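Long-range contacts in cytochrome C-type biogenesis protein ccmF (Thermus thermophilus, PDB 6ZMQ), which binds heme b and, as a membrane-bound heme lyase, probably helps attach heme to apocytochrome c during cytochrome c maturation: residues Q149-G154 with P327-F332; L444-G449 with A462-G467. One frame throughout, in Å; residues are numbered along the deposited sequence.

Interaction 1. Residues Q149-G154 with P327-F332; sequences QVFFFG and PAFLGF. With PTY (phosphatidylethanolamine), chain E.
Phe151 and Phe332 reach each other because both swing CG away from the backbone nitrogen, Phe151 with chi1 177° and Phe332 in the same anti setting, which extends each ring from its helix into the space between the two. Here they form an offset stack, with centroids 4.4 Å apart and planes inclined by 22°. Phe332 CB adds a CH-pi contact over the same face of the Phe151 ring, nearer CE2 and CZ, 3.8 Å from its centroid. The far end of that ring meets the opposite helix at Ala328, CZ lying 3.8 Å from its CB, where the small methyl accommodates the ring. Phe151 also turns an edge toward the face of Phe329, with planes at 80°. The three rings make an aromatic cluster between two predicted transmembrane helices, beside a lipid pocket. Phe152 approaches Phe329 with its own edge, CE1 being 4.0 Å from Phe329 CZ. A flat, wide aromatic suits position 151 because the axes of the two short antiparallel segments come no closer than 11.5 Å, too wide for small side chains alone to fill. With an alanine here, the cluster would probably lose its centre, leaving Phe332 without its stacking partner and a gap between the helices. Phosphatidylethanolamine lies along one side; its C17 is 3.7 Å from Phe151 CD1. A side chain at Gly154 or Gly331 would run into its acyl chains. Phe329 continues the packing to Phe307 on helix 288-307 and to Trp117 on helix 110-129, while Val150 and Phe153 face helix 20-47.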
ATOM      1  N   GLN A 149       9.199 -18.542  -3.419  1.00 41.10           N
ATOM      2  CA  GLN A 149      10.639 -18.275  -3.432  1.00 29.15           C
ATOM      3  C   GLN A 149      11.303 -18.822  -4.692  1.00 35.78           C
ATOM      4  O   GLN A 149      12.195 -18.178  -5.261  1.00 36.96           O
ATOM      5  CB  GLN A 149      11.304 -18.898  -2.204  1.00 31.22           C
ATOM      6  CG  GLN A 149      10.882 -18.356  -0.858  1.00 39.98           C
ATOM      7  CD  GLN A 149      11.667 -18.994   0.272  1.00 39.96           C
ATOM      8  OE1 GLN A 149      11.270 -18.925   1.422  1.00 38.39           O
ATOM      9  NE2 GLN A 149      12.782 -19.630  -0.062  1.00 38.92           N
ATOM     10  N   VAL A 150      10.881 -20.015  -5.131  1.00 43.95           N
ATOM     11  CA  VAL A 150      11.409 -20.622  -6.352  1.00 43.45           C
ATOM     12  C   VAL A 150      11.022 -19.800  -7.577  1.00 38.47           C
ATOM     13  O   VAL A 150      11.841 -19.622  -8.485  1.00 33.24           O
ATOM     14  CB  VAL A 150      10.965 -22.100  -6.444  1.00 54.82           C
ATOM     15  CG1 VAL A 150      10.902 -22.630  -7.870  1.00 61.98           C
ATOM     16  CG2 VAL A 150      11.933 -22.935  -5.685  1.00 58.49           C
ATOM     17  N   PHE A 151       9.810 -19.219  -7.587  1.00 41.41           N
ATOM     18  CA  PHE A 151       9.437 -18.325  -8.689  1.00 45.58           C
ATOM     19  C   PHE A 151      10.286 -17.064  -8.701  1.00 55.25           C
ATOM     20  O   PHE A 151      10.736 -16.640  -9.767  1.00 64.47           O
ATOM     21  CB  PHE A 151       7.968 -17.905  -8.661  1.00 45.43           C
ATOM     22  CG  PHE A 151       7.629 -16.921  -9.773  1.00 42.16           C
ATOM     23  CD1 PHE A 151       7.746 -17.301 -11.107  1.00 49.06           C
ATOM     24  CD2 PHE A 151       7.292 -15.605  -9.490  1.00 38.57           C
ATOM     25  CE1 PHE A 151       7.465 -16.405 -12.134  1.00 52.87           C
ATOM     26  CE2 PHE A 151       7.010 -14.701 -10.511  1.00 46.32           C
ATOM     27  CZ  PHE A 151       7.098 -15.104 -11.834  1.00 51.77           C
ATOM     28  N   PHE A 152      10.514 -16.455  -7.528  1.00 54.56           N
ATOM     29  CA  PHE A 152      11.292 -15.213  -7.470  1.00 34.51           C
ATOM     30  C   PHE A 152      12.746 -15.436  -7.858  1.00 35.36           C
ATOM     31  O   PHE A 152      13.317 -14.653  -8.621  1.00 37.65           O
ATOM     32  CB  PHE A 152      11.225 -14.582  -6.079  1.00 25.10           C
ATOM     33  CG  PHE A 152       9.988 -13.793  -5.846  1.00 30.43           C
ATOM     34  CD1 PHE A 152       9.489 -12.959  -6.836  1.00 31.52           C
ATOM     35  CD2 PHE A 152       9.330 -13.869  -4.631  1.00 39.54           C
ATOM     36  CE1 PHE A 152       8.341 -12.232  -6.623  1.00 38.14           C
ATOM     37  CE2 PHE A 152       8.181 -13.141  -4.409  1.00 47.71           C
ATOM     38  CZ  PHE A 152       7.687 -12.329  -5.407  1.00 50.74           C
ATOM     39  N   PHE A 153      13.339 -16.533  -7.406  1.00 31.70           N
ATOM     40  CA  PHE A 153      14.745 -16.731  -7.724  1.00 33.48           C
ATOM     41  C   PHE A 153      14.937 -17.379  -9.095  1.00 39.90           C
ATOM     42  O   PHE A 153      15.970 -17.158  -9.732  1.00 55.22           O
ATOM     43  CB  PHE A 153      15.419 -17.499  -6.592  1.00 35.65           C
ATOM     44  CG  PHE A 153      15.701 -16.629  -5.392  1.00 39.80           C
ATOM     45  CD1 PHE A 153      16.825 -15.820  -5.366  1.00 52.23           C
ATOM     46  CD2 PHE A 153      14.807 -16.557  -4.330  1.00 32.17           C
ATOM     47  CE1 PHE A 153      17.081 -14.991  -4.285  1.00 49.62           C
ATOM     48  CE2 PHE A 153      15.056 -15.731  -3.241  1.00 33.73           C
ATOM     49  CZ  PHE A 153      16.195 -14.948  -3.228  1.00 42.88           C
ATOM     50  N   GLY A 154      13.949 -18.133  -9.589  1.00 39.55           N
ATOM     51  CA  GLY A 154      13.947 -18.515 -10.993  1.00 45.61           C
ATOM     52  C   GLY A 154      13.816 -17.325 -11.927  1.00 49.59           C
ATOM     53  O   GLY A 154      14.608 -17.171 -12.861  1.00 62.90           O
ATOM     54  N   PRO A 327       5.203 -11.590 -18.753  1.00 57.04           N
ATOM     55  CA  PRO A 327       4.661 -12.952 -18.959  1.00 55.57           C
ATOM     56  C   PRO A 327       4.840 -13.906 -17.782  1.00 52.18           C
ATOM     57  O   PRO A 327       3.901 -14.650 -17.459  1.00 52.29           O
ATOM     58  CB  PRO A 327       5.430 -13.436 -20.199  1.00 62.36           C
ATOM     59  CG  PRO A 327       5.654 -12.205 -20.983  1.00 59.04           C
ATOM     60  CD  PRO A 327       5.805 -11.072 -20.004  1.00 59.97           C
ATOM     61  N   ALA A 328       6.000 -13.879 -17.115  1.00 52.57           N
ATOM     62  CA  ALA A 328       6.234 -14.759 -15.970  1.00 59.54           C
ATOM     63  C   ALA A 328       5.360 -14.370 -14.785  1.00 62.61           C
ATOM     64  O   ALA A 328       4.794 -15.237 -14.104  1.00 68.49           O
ATOM     65  CB  ALA A 328       7.712 -14.745 -15.579  1.00 63.65           C
ATOM     66  N   PHE A 329       5.219 -13.062 -14.541  1.00 54.29           N
ATOM     67  CA  PHE A 329       4.368 -12.605 -13.446  1.00 51.43           C
ATOM     68  C   PHE A 329       2.890 -12.847 -13.736  1.00 58.01           C
ATOM     69  O   PHE A 329       2.124 -13.135 -12.809  1.00 60.86           O
ATOM     70  CB  PHE A 329       4.630 -11.128 -13.165  1.00 53.03           C
ATOM     71  CG  PHE A 329       5.702 -10.908 -12.144  1.00 54.72           C
ATOM     72  CD1 PHE A 329       7.034 -10.829 -12.531  1.00 51.20           C
ATOM     73  CD2 PHE A 329       5.392 -10.863 -10.792  1.00 59.98           C
ATOM     74  CE1 PHE A 329       8.037 -10.650 -11.590  1.00 47.46           C
ATOM     75  CE2 PHE A 329       6.385 -10.698  -9.847  1.00 59.30           C
ATOM     76  CZ  PHE A 329       7.710 -10.587 -10.247  1.00 51.93           C
ATOM     77  N   LEU A 330       2.486 -12.791 -15.014  1.00 57.87           N
ATOM     78  CA  LEU A 330       1.113 -13.119 -15.388  1.00 59.09           C
ATOM     79  C   LEU A 330       0.823 -14.602 -15.179  1.00 51.69           C
ATOM     80  O   LEU A 330      -0.243 -14.960 -14.657  1.00 44.08           O
ATOM     81  CB  LEU A 330       0.862 -12.701 -16.843  1.00 68.97           C
ATOM     82  CG  LEU A 330      -0.489 -12.920 -17.531  1.00 69.52           C
ATOM     83  CD1 LEU A 330      -0.857 -11.692 -18.338  1.00 72.18           C
ATOM     84  CD2 LEU A 330      -0.427 -14.131 -18.452  1.00 70.16           C
ATOM     85  N   GLY A 331       1.772 -15.470 -15.558  1.00 56.11           N
ATOM     86  CA  GLY A 331       1.633 -16.896 -15.281  1.00 55.64           C
ATOM     87  C   GLY A 331       1.614 -17.227 -13.799  1.00 50.01           C
ATOM     88  O   GLY A 331       0.874 -18.113 -13.360  1.00 50.88           O
ATOM     89  N   PHE A 332       2.402 -16.496 -13.006  1.00 42.68           N
ATOM     90  CA  PHE A 332       2.416 -16.683 -11.556  1.00 41.21           C
ATOM     91  C   PHE A 332       1.088 -16.259 -10.926  1.00 48.38           C
ATOM     92  O   PHE A 332       0.572 -16.945 -10.031  1.00 57.60           O
ATOM     93  CB  PHE A 332       3.581 -15.898 -10.946  1.00 40.72           C
ATOM     94  CG  PHE A 332       3.791 -16.156  -9.480  1.00 48.16           C
ATOM     95  CD1 PHE A 332       3.741 -17.443  -8.967  1.00 67.74           C
ATOM     96  CD2 PHE A 332       4.001 -15.104  -8.608  1.00 46.06           C
ATOM     97  CE1 PHE A 332       3.929 -17.670  -7.601  1.00 74.25           C
ATOM     98  CE2 PHE A 332       4.177 -15.315  -7.243  1.00 54.08           C
ATOM     99  CZ  PHE A 332       4.142 -16.599  -6.741  1.00 64.52           C
TER
HETATM  100  C1  PTY E 704       9.918 -16.730 -22.551  1.00112.70           C
HETATM  101  C2  PTY E 704       9.570 -13.650 -29.003  1.00 95.83           C
HETATM  102  C3  PTY E 704       8.756 -13.350 -27.744  1.00 97.08           C
HETATM  103  O4  PTY E 704      10.926 -16.173 -21.757  1.00108.88           O
HETATM  104  C5  PTY E 704       8.378 -14.770 -22.989  1.00104.98           C
HETATM  105  C6  PTY E 704       8.538 -16.123 -22.271  1.00106.78           C
HETATM  106  O7  PTY E 704       8.282 -16.019 -20.880  1.00103.46           O
HETATM  107  C8  PTY E 704       7.512 -17.064 -20.309  1.00 92.46           C
HETATM  108  O10 PTY E 704       7.204 -17.993 -20.975  1.00100.69           O
HETATM  109  C11 PTY E 704       7.050 -17.026 -18.838  1.00 77.64           C
HETATM  110  C12 PTY E 704       6.390 -18.346 -18.381  1.00 63.40           C
HETATM  111  C13 PTY E 704       5.430 -18.163 -17.185  1.00 48.74           C
HETATM  112  C14 PTY E 704       5.570 -19.247 -16.102  1.00 42.70           C
HETATM  113  C15 PTY E 704       5.261 -18.703 -14.698  1.00 41.10           C
HETATM  114  C16 PTY E 704       4.677 -19.764 -13.747  1.00 39.15           C
HETATM  115  C17 PTY E 704       5.567 -19.930 -12.503  1.00 35.49           C
HETATM  116  C18 PTY E 704       4.791 -20.375 -11.254  1.00 35.78           C
HETATM  117  C19 PTY E 704       5.761 -20.733 -10.121  1.00 43.34           C
HETATM  118  C20 PTY E 704       5.040 -21.502  -9.005  1.00 50.54           C
HETATM  119  C21 PTY E 704       6.029 -22.343  -8.190  1.00 54.65           C
HETATM  120  C22 PTY E 704       5.430 -23.713  -7.843  1.00 65.92           C
HETATM  121  C23 PTY E 704       4.530 -23.618  -6.605  1.00 76.57           C
HETATM  122  C24 PTY E 704       4.053 -25.012  -6.180  1.00 68.70           C
HETATM  123  C25 PTY E 704       3.336 -24.981  -4.826  1.00 55.34           C
HETATM  124  C26 PTY E 704       1.889 -25.452  -4.987  1.00 42.70           C
HETATM  125  C27 PTY E 704       1.448 -26.270  -3.773  1.00 36.68           C
HETATM  126  C28 PTY E 704      -0.077 -26.283  -3.731  1.00 31.52           C
HETATM  127  C29 PTY E 704      -0.592 -27.492  -2.958  1.00 29.06           C
HETATM  128  C30 PTY E 704      11.999 -17.054 -21.567  1.00 97.46           C
HETATM  129  C31 PTY E 704      11.898 -18.145 -20.500  1.00 84.74           C
HETATM  130  O30 PTY E 704      12.973 -16.968 -22.239  1.00 95.70           O
HETATM  131  C32 PTY E 704      11.479 -17.516 -19.170  1.00 71.14           C
HETATM  132  C33 PTY E 704      11.112 -18.583 -18.136  1.00 59.33           C
HETATM  133  C34 PTY E 704      10.937 -17.925 -16.765  1.00 53.13           C
HETATM  134  C35 PTY E 704      10.495 -18.966 -15.733  1.00 52.38           C
HETATM  135  C36 PTY E 704      10.949 -18.570 -14.327  1.00 58.17           C
HETATM  136  C37 PTY E 704      11.147 -19.828 -13.481  1.00 73.52           C
HETATM  137  C38 PTY E 704      10.202 -19.797 -12.280  1.00 68.82           C
HETATM  138  C39 PTY E 704      10.226 -21.129 -11.527  1.00 74.54           C
HETATM  139  C40 PTY E 704       8.945 -21.907 -11.826  1.00 83.29           C
HETATM  140  C41 PTY E 704       8.768 -23.076 -10.854  1.00 79.67           C
HETATM  141  C42 PTY E 704       9.395 -24.340 -11.441  1.00 63.56           C
HETATM  142  C43 PTY E 704       8.758 -25.568 -10.797  1.00 51.60           C
HETATM  143  C44 PTY E 704       9.742 -26.151  -9.788  1.00 44.85           C
HETATM  144  P1  PTY E 704       8.914 -14.862 -25.610  0.38109.61           P
HETATM  145  O11 PTY E 704       9.502 -13.682 -26.604  1.00102.80           O
HETATM  146  O12 PTY E 704       7.419 -14.964 -25.790  1.00113.21           O
HETATM  147  O13 PTY E 704       9.533 -16.170 -26.035  1.00116.29           O
HETATM  148  O14 PTY E 704       9.311 -14.577 -24.027  1.00106.10           O
HETATM  149  N1  PTY E 704       8.836 -14.585 -29.837  1.00 96.14           N

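Interaction 2. Residues L444-G449 with A462-G467; sequences LALALG and ASFALG. With PTY (phosphatidylethanolamine), chain H.
Gly449 and Gly467 bring the two backbones together, their CA atoms standing 3.7 Å apart. A CB on either residue would point into the opposite helix and overlap its main chain, that of Gly449 meeting Gly467 CA and that of Gly467 meeting Leu446 O; the absent side chains are what allow the short axes to pass within 7.5 Å. The closeness also permits a CA-H...O contact, from Leu446 CA to Gly467 O at 3.5 Å, with an angle of 173° at the hydrogen.

Each helix places small residues four positions apart, Ala445 with Gly449 and Ser463 with Gly467, the small-xxx-small pattern by which transmembrane helices commonly pack closely. Helices 439-454 and 460-484 are successive in the chain and joined by a short connection, residues 455-459, making a helical hairpin whose arms are antiparallel, with the short axes at 150°.

Apolar side chains pack beside this backbone seam. Leu446 sends CD2 obliquely to the Phe464 ring, 3.6 Å from CE1. Phe464 leaves its own helix pointing away from the partner, with CG opposite the backbone nitrogen (chi1 176°), and its length lets the ring end come back to the leucine. Leu466 lays CD2 against the carbonyl of Gly449, 3.8 Å from its O. On its CE2 side the Phe464 ring meets the acyl chain of phosphatidylethanolamine, CE2 lying 3.6 Å from C18; a large apolar ring suits a place between a leucine and a lipid chain. Ala414 of helix 402-422 also touches this ring.

Ser463 OG hydrogen-bonds to the carbonyl oxygens of Thr459 and Tyr458, just before its helix, which satisfies the hydroxyl in this buried place; Leu446 O pairs with Thr450 OG1 within helix 439-454.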
ATOM      1  N   LEU A 444     -30.078  11.000  13.635  1.00 52.37           N
ATOM      2  CA  LEU A 444     -30.221  12.372  14.110  1.00 46.96           C
ATOM      3  C   LEU A 444     -28.952  13.156  13.860  1.00 50.92           C
ATOM      4  O   LEU A 444     -28.998  14.226  13.230  1.00 64.09           O
ATOM      5  CB  LEU A 444     -30.581  12.390  15.596  1.00 44.38           C
ATOM      6  CG  LEU A 444     -30.686  13.778  16.229  1.00 39.51           C
ATOM      7  CD1 LEU A 444     -32.052  13.980  16.863  1.00 40.32           C
ATOM      8  CD2 LEU A 444     -29.586  13.991  17.273  1.00 39.43           C
ATOM      9  N   ALA A 445     -27.804  12.551  14.226  1.00 45.00           N
ATOM     10  CA  ALA A 445     -26.504  13.154  13.959  1.00 37.43           C
ATOM     11  C   ALA A 445     -26.285  13.301  12.466  1.00 53.67           C
ATOM     12  O   ALA A 445     -25.918  14.395  12.000  1.00 79.04           O
ATOM     13  CB  ALA A 445     -25.396  12.310  14.583  1.00 32.97           C
ATOM     14  N   LEU A 446     -26.682  12.255  11.713  1.00 47.84           N
ATOM     15  CA  LEU A 446     -26.613  12.242  10.257  1.00 46.50           C
ATOM     16  C   LEU A 446     -27.448  13.377   9.695  1.00 63.96           C
ATOM     17  O   LEU A 446     -26.906  14.250   8.992  1.00 84.37           O
ATOM     18  CB  LEU A 446     -27.118  10.891   9.729  1.00 39.37           C
ATOM     19  CG  LEU A 446     -26.556  10.170   8.490  1.00 33.21           C
ATOM     20  CD1 LEU A 446     -27.274   8.817   8.281  1.00 31.93           C
ATOM     21  CD2 LEU A 446     -26.585  10.989   7.217  1.00 37.76           C
ATOM     22  N   ALA A 447     -28.691  13.503  10.207  1.00 49.46           N
ATOM     23  CA  ALA A 447     -29.617  14.509   9.703  1.00 42.62           C
ATOM     24  C   ALA A 447     -29.127  15.900  10.048  1.00 55.22           C
ATOM     25  O   ALA A 447     -29.144  16.784   9.171  1.00 72.87           O
ATOM     26  CB  ALA A 447     -31.022  14.274  10.252  1.00 41.94           C
ATOM     27  N   LEU A 448     -28.508  16.028  11.251  1.00 54.91           N
ATOM     28  CA  LEU A 448     -27.971  17.303  11.725  1.00 49.98           C
ATOM     29  C   LEU A 448     -26.927  17.823  10.768  1.00 51.10           C
ATOM     30  O   LEU A 448     -27.117  18.917  10.209  1.00 65.03           O
ATOM     31  CB  LEU A 448     -27.351  17.163  13.119  1.00 48.62           C
ATOM     32  CG  LEU A 448     -26.350  18.277  13.519  1.00 39.26           C
ATOM     33  CD1 LEU A 448     -26.961  19.676  13.749  1.00 38.83           C
ATOM     34  CD2 LEU A 448     -25.422  17.885  14.668  1.00 33.00           C
ATOM     35  N   GLY A 449     -26.005  16.922  10.377  1.00 42.22           N
ATOM     36  CA  GLY A 449     -24.860  17.316   9.580  1.00 46.99           C
ATOM     37  C   GLY A 449     -25.277  17.810   8.218  1.00 54.28           C
ATOM     38  O   GLY A 449     -24.820  18.878   7.788  1.00 74.20           O
ATOM     39  N   ALA A 462     -21.110  17.553  -0.295  1.00 45.10           N
ATOM     40  CA  ALA A 462     -20.263  17.983   0.821  1.00 32.40           C
ATOM     41  C   ALA A 462     -21.026  18.013   2.146  1.00 52.58           C
ATOM     42  O   ALA A 462     -20.498  17.600   3.187  1.00 61.85           O
ATOM     43  CB  ALA A 462     -19.664  19.357   0.517  1.00 29.28           C
ATOM     44  N   SER A 463     -22.266  18.510   2.131  1.00 56.45           N
ATOM     45  CA  SER A 463     -23.066  18.547   3.351  1.00 59.61           C
ATOM     46  C   SER A 463     -23.481  17.153   3.812  1.00 55.44           C
ATOM     47  O   SER A 463     -23.521  16.884   5.022  1.00 57.08           O
ATOM     48  CB  SER A 463     -24.294  19.425   3.139  1.00 67.48           C
ATOM     49  OG  SER A 463     -24.778  19.341   1.830  1.00 70.81           O
ATOM     50  N   PHE A 464     -23.732  16.237   2.871  1.00 55.43           N
ATOM     51  CA  PHE A 464     -24.048  14.867   3.249  1.00 47.62           C
ATOM     52  C   PHE A 464     -22.808  14.140   3.757  1.00 48.79           C
ATOM     53  O   PHE A 464     -22.907  13.273   4.628  1.00 58.74           O
ATOM     54  CB  PHE A 464     -24.655  14.116   2.066  1.00 44.95           C
ATOM     55  CG  PHE A 464     -24.909  12.671   2.357  1.00 39.88           C
ATOM     56  CD1 PHE A 464     -25.786  12.312   3.366  1.00 34.75           C
ATOM     57  CD2 PHE A 464     -24.196  11.677   1.699  1.00 38.13           C
ATOM     58  CE1 PHE A 464     -26.005  10.984   3.673  1.00 28.10           C
ATOM     59  CE2 PHE A 464     -24.402  10.349   2.012  1.00 28.99           C
ATOM     60  CZ  PHE A 464     -25.313  10.002   2.998  1.00 27.45           C
ATOM     61  N   ALA A 465     -21.630  14.488   3.234  1.00 53.89           N
ATOM     62  CA  ALA A 465     -20.387  13.940   3.772  1.00 50.35           C
ATOM     63  C   ALA A 465     -20.115  14.438   5.188  1.00 49.78           C
ATOM     64  O   ALA A 465     -19.597  13.685   6.026  1.00 54.21           O
ATOM     65  CB  ALA A 465     -19.226  14.287   2.851  1.00 44.75           C
ATOM     66  N   LEU A 466     -20.444  15.709   5.459  1.00 39.69           N
ATOM     67  CA  LEU A 466     -20.422  16.227   6.828  1.00 45.40           C
ATOM     68  C   LEU A 466     -21.381  15.454   7.727  1.00 59.95           C
ATOM     69  O   LEU A 466     -21.046  15.135   8.879  1.00 74.34           O
ATOM     70  CB  LEU A 466     -20.785  17.714   6.833  1.00 33.94           C
ATOM     71  CG  LEU A 466     -20.810  18.444   8.181  1.00 30.68           C
ATOM     72  CD1 LEU A 466     -19.523  18.256   8.981  1.00 40.32           C
ATOM     73  CD2 LEU A 466     -21.128  19.920   7.995  1.00 29.59           C
ATOM     74  N   GLY A 467     -22.572  15.142   7.200  1.00 57.37           N
ATOM     75  CA  GLY A 467     -23.525  14.318   7.928  1.00 50.30           C
ATOM     76  C   GLY A 467     -23.008  12.920   8.214  1.00 43.67           C
ATOM     77  O   GLY A 467     -23.213  12.381   9.306  1.00 42.15           O
TER
HETATM   78  C1  PTY H 707     -18.839  15.831  -6.476  1.00 98.10           C
HETATM   79  C2  PTY H 707     -23.175  11.354  -9.269  1.00 79.07           C
HETATM   80  C3  PTY H 707     -23.606  12.806  -9.066  1.00 88.44           C
HETATM   81  O4  PTY H 707     -17.592  15.312  -6.111  1.00 87.64           O
HETATM   82  C5  PTY H 707     -21.302  15.593  -6.124  1.00112.60           C
HETATM   83  C6  PTY H 707     -19.928  15.052  -5.739  1.00103.93           C
HETATM   84  O7  PTY H 707     -19.742  15.162  -4.356  1.00100.81           O
HETATM   85  C8  PTY H 707     -19.444  13.938  -3.744  1.00 88.38           C
HETATM   86  O10 PTY H 707     -18.354  13.742  -3.313  1.00 83.12           O
HETATM   87  C11 PTY H 707     -20.525  12.859  -3.661  1.00 86.02           C
HETATM   88  C12 PTY H 707     -20.900  12.551  -2.213  1.00 81.10           C
HETATM   89  C13 PTY H 707     -22.388  12.198  -2.159  1.00 65.61           C
HETATM   90  C14 PTY H 707     -22.611  10.790  -2.713  1.00 46.70           C
HETATM   91  C15 PTY H 707     -24.082  10.395  -2.588  1.00 43.95           C
HETATM   92  C16 PTY H 707     -24.292   9.338  -1.498  1.00 47.48           C
HETATM   93  C17 PTY H 707     -25.797   9.203  -1.238  1.00 51.97           C
HETATM   94  C18 PTY H 707     -26.124   8.100  -0.224  1.00 46.42           C
HETATM   95  C19 PTY H 707     -27.575   8.279   0.240  1.00 48.44           C
HETATM   96  C20 PTY H 707     -27.842   7.687   1.629  1.00 49.47           C
HETATM   97  C21 PTY H 707     -29.118   8.312   2.208  1.00 52.79           C
HETATM   98  C22 PTY H 707     -30.220   7.265   2.408  1.00 55.45           C
HETATM   99  C23 PTY H 707     -31.428   7.883   3.123  1.00 65.48           C
HETATM  100  C24 PTY H 707     -32.284   6.790   3.765  1.00 69.99           C
HETATM  101  C25 PTY H 707     -33.218   7.402   4.809  1.00 65.41           C
HETATM  102  C26 PTY H 707     -33.306   6.456   6.004  1.00 61.10           C
HETATM  103  C27 PTY H 707     -34.665   5.760   6.000  1.00 50.24           C
HETATM  104  C28 PTY H 707     -34.560   4.440   6.759  1.00 37.40           C
HETATM  105  C29 PTY H 707     -33.736   3.458   5.928  1.00 33.80           C
HETATM  106  C30 PTY H 707     -16.705  15.123  -7.177  1.00 77.37           C
HETATM  107  C31 PTY H 707     -15.663  14.004  -7.127  1.00 67.09           C
HETATM  108  O30 PTY H 707     -16.751  15.833  -8.122  1.00 75.19           O
HETATM  109  C32 PTY H 707     -15.980  13.033  -5.992  1.00 58.71           C
HETATM  110  C33 PTY H 707     -14.969  11.886  -6.001  1.00 58.01           C
HETATM  111  C34 PTY H 707     -15.574  10.676  -5.294  1.00 61.60           C
HETATM  112  C35 PTY H 707     -15.647  10.950  -3.795  1.00 67.32           C
HETATM  113  C36 PTY H 707     -14.958   9.811  -3.048  1.00 68.95           C
HETATM  114  C37 PTY H 707     -15.626   9.599  -1.691  1.00 69.65           C
HETATM  115  C38 PTY H 707     -14.952   8.401  -1.034  1.00 55.40           C
HETATM  116  C39 PTY H 707     -15.073   8.513   0.480  1.00 48.27           C
HETATM  117  C40 PTY H 707     -13.997   7.655   1.137  1.00 48.46           C
HETATM  118  C41 PTY H 707     -14.658   6.864   2.265  1.00 53.74           C
HETATM  119  C42 PTY H 707     -13.599   6.105   3.058  1.00 49.99           C
HETATM  120  C43 PTY H 707     -13.042   4.985   2.185  1.00 41.51           C
HETATM  121  C44 PTY H 707     -12.276   3.976   3.039  1.00 44.30           C
HETATM  122  P1  PTY H 707     -22.627  15.124  -8.362  0.60103.04           P
HETATM  123  O11 PTY H 707     -22.660  13.478  -8.279  1.00 95.97           O
HETATM  124  O12 PTY H 707     -23.914  15.683  -7.807  1.00110.34           O
HETATM  125  O13 PTY H 707     -22.506  15.542  -9.806  1.00 94.46           O
HETATM  126  O14 PTY H 707     -21.348  15.730  -7.516  1.00111.59           O
HETATM  127  N1  PTY H 707     -24.265  10.573  -9.832  1.00 73.41           N

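In the fold
Interactions 1 and 2 lie on opposite sides of the chain's centre, their own centres 49 Å apart and their nearest atoms about 38 Å apart, so they do not touch. Along the chain they follow in series: interaction 1 joins helices separated by much sequence, interaction 2 closes a local hairpin. Each borders a different bound phosphatidylethanolamine, that of chain E at interaction 1 and that of chain H at interaction 2. Neither forms part of the heme b site, whose iron is held axially by His276 and His510; the side chain of Leu446 in interaction 2 remains about 14 Å from the heme.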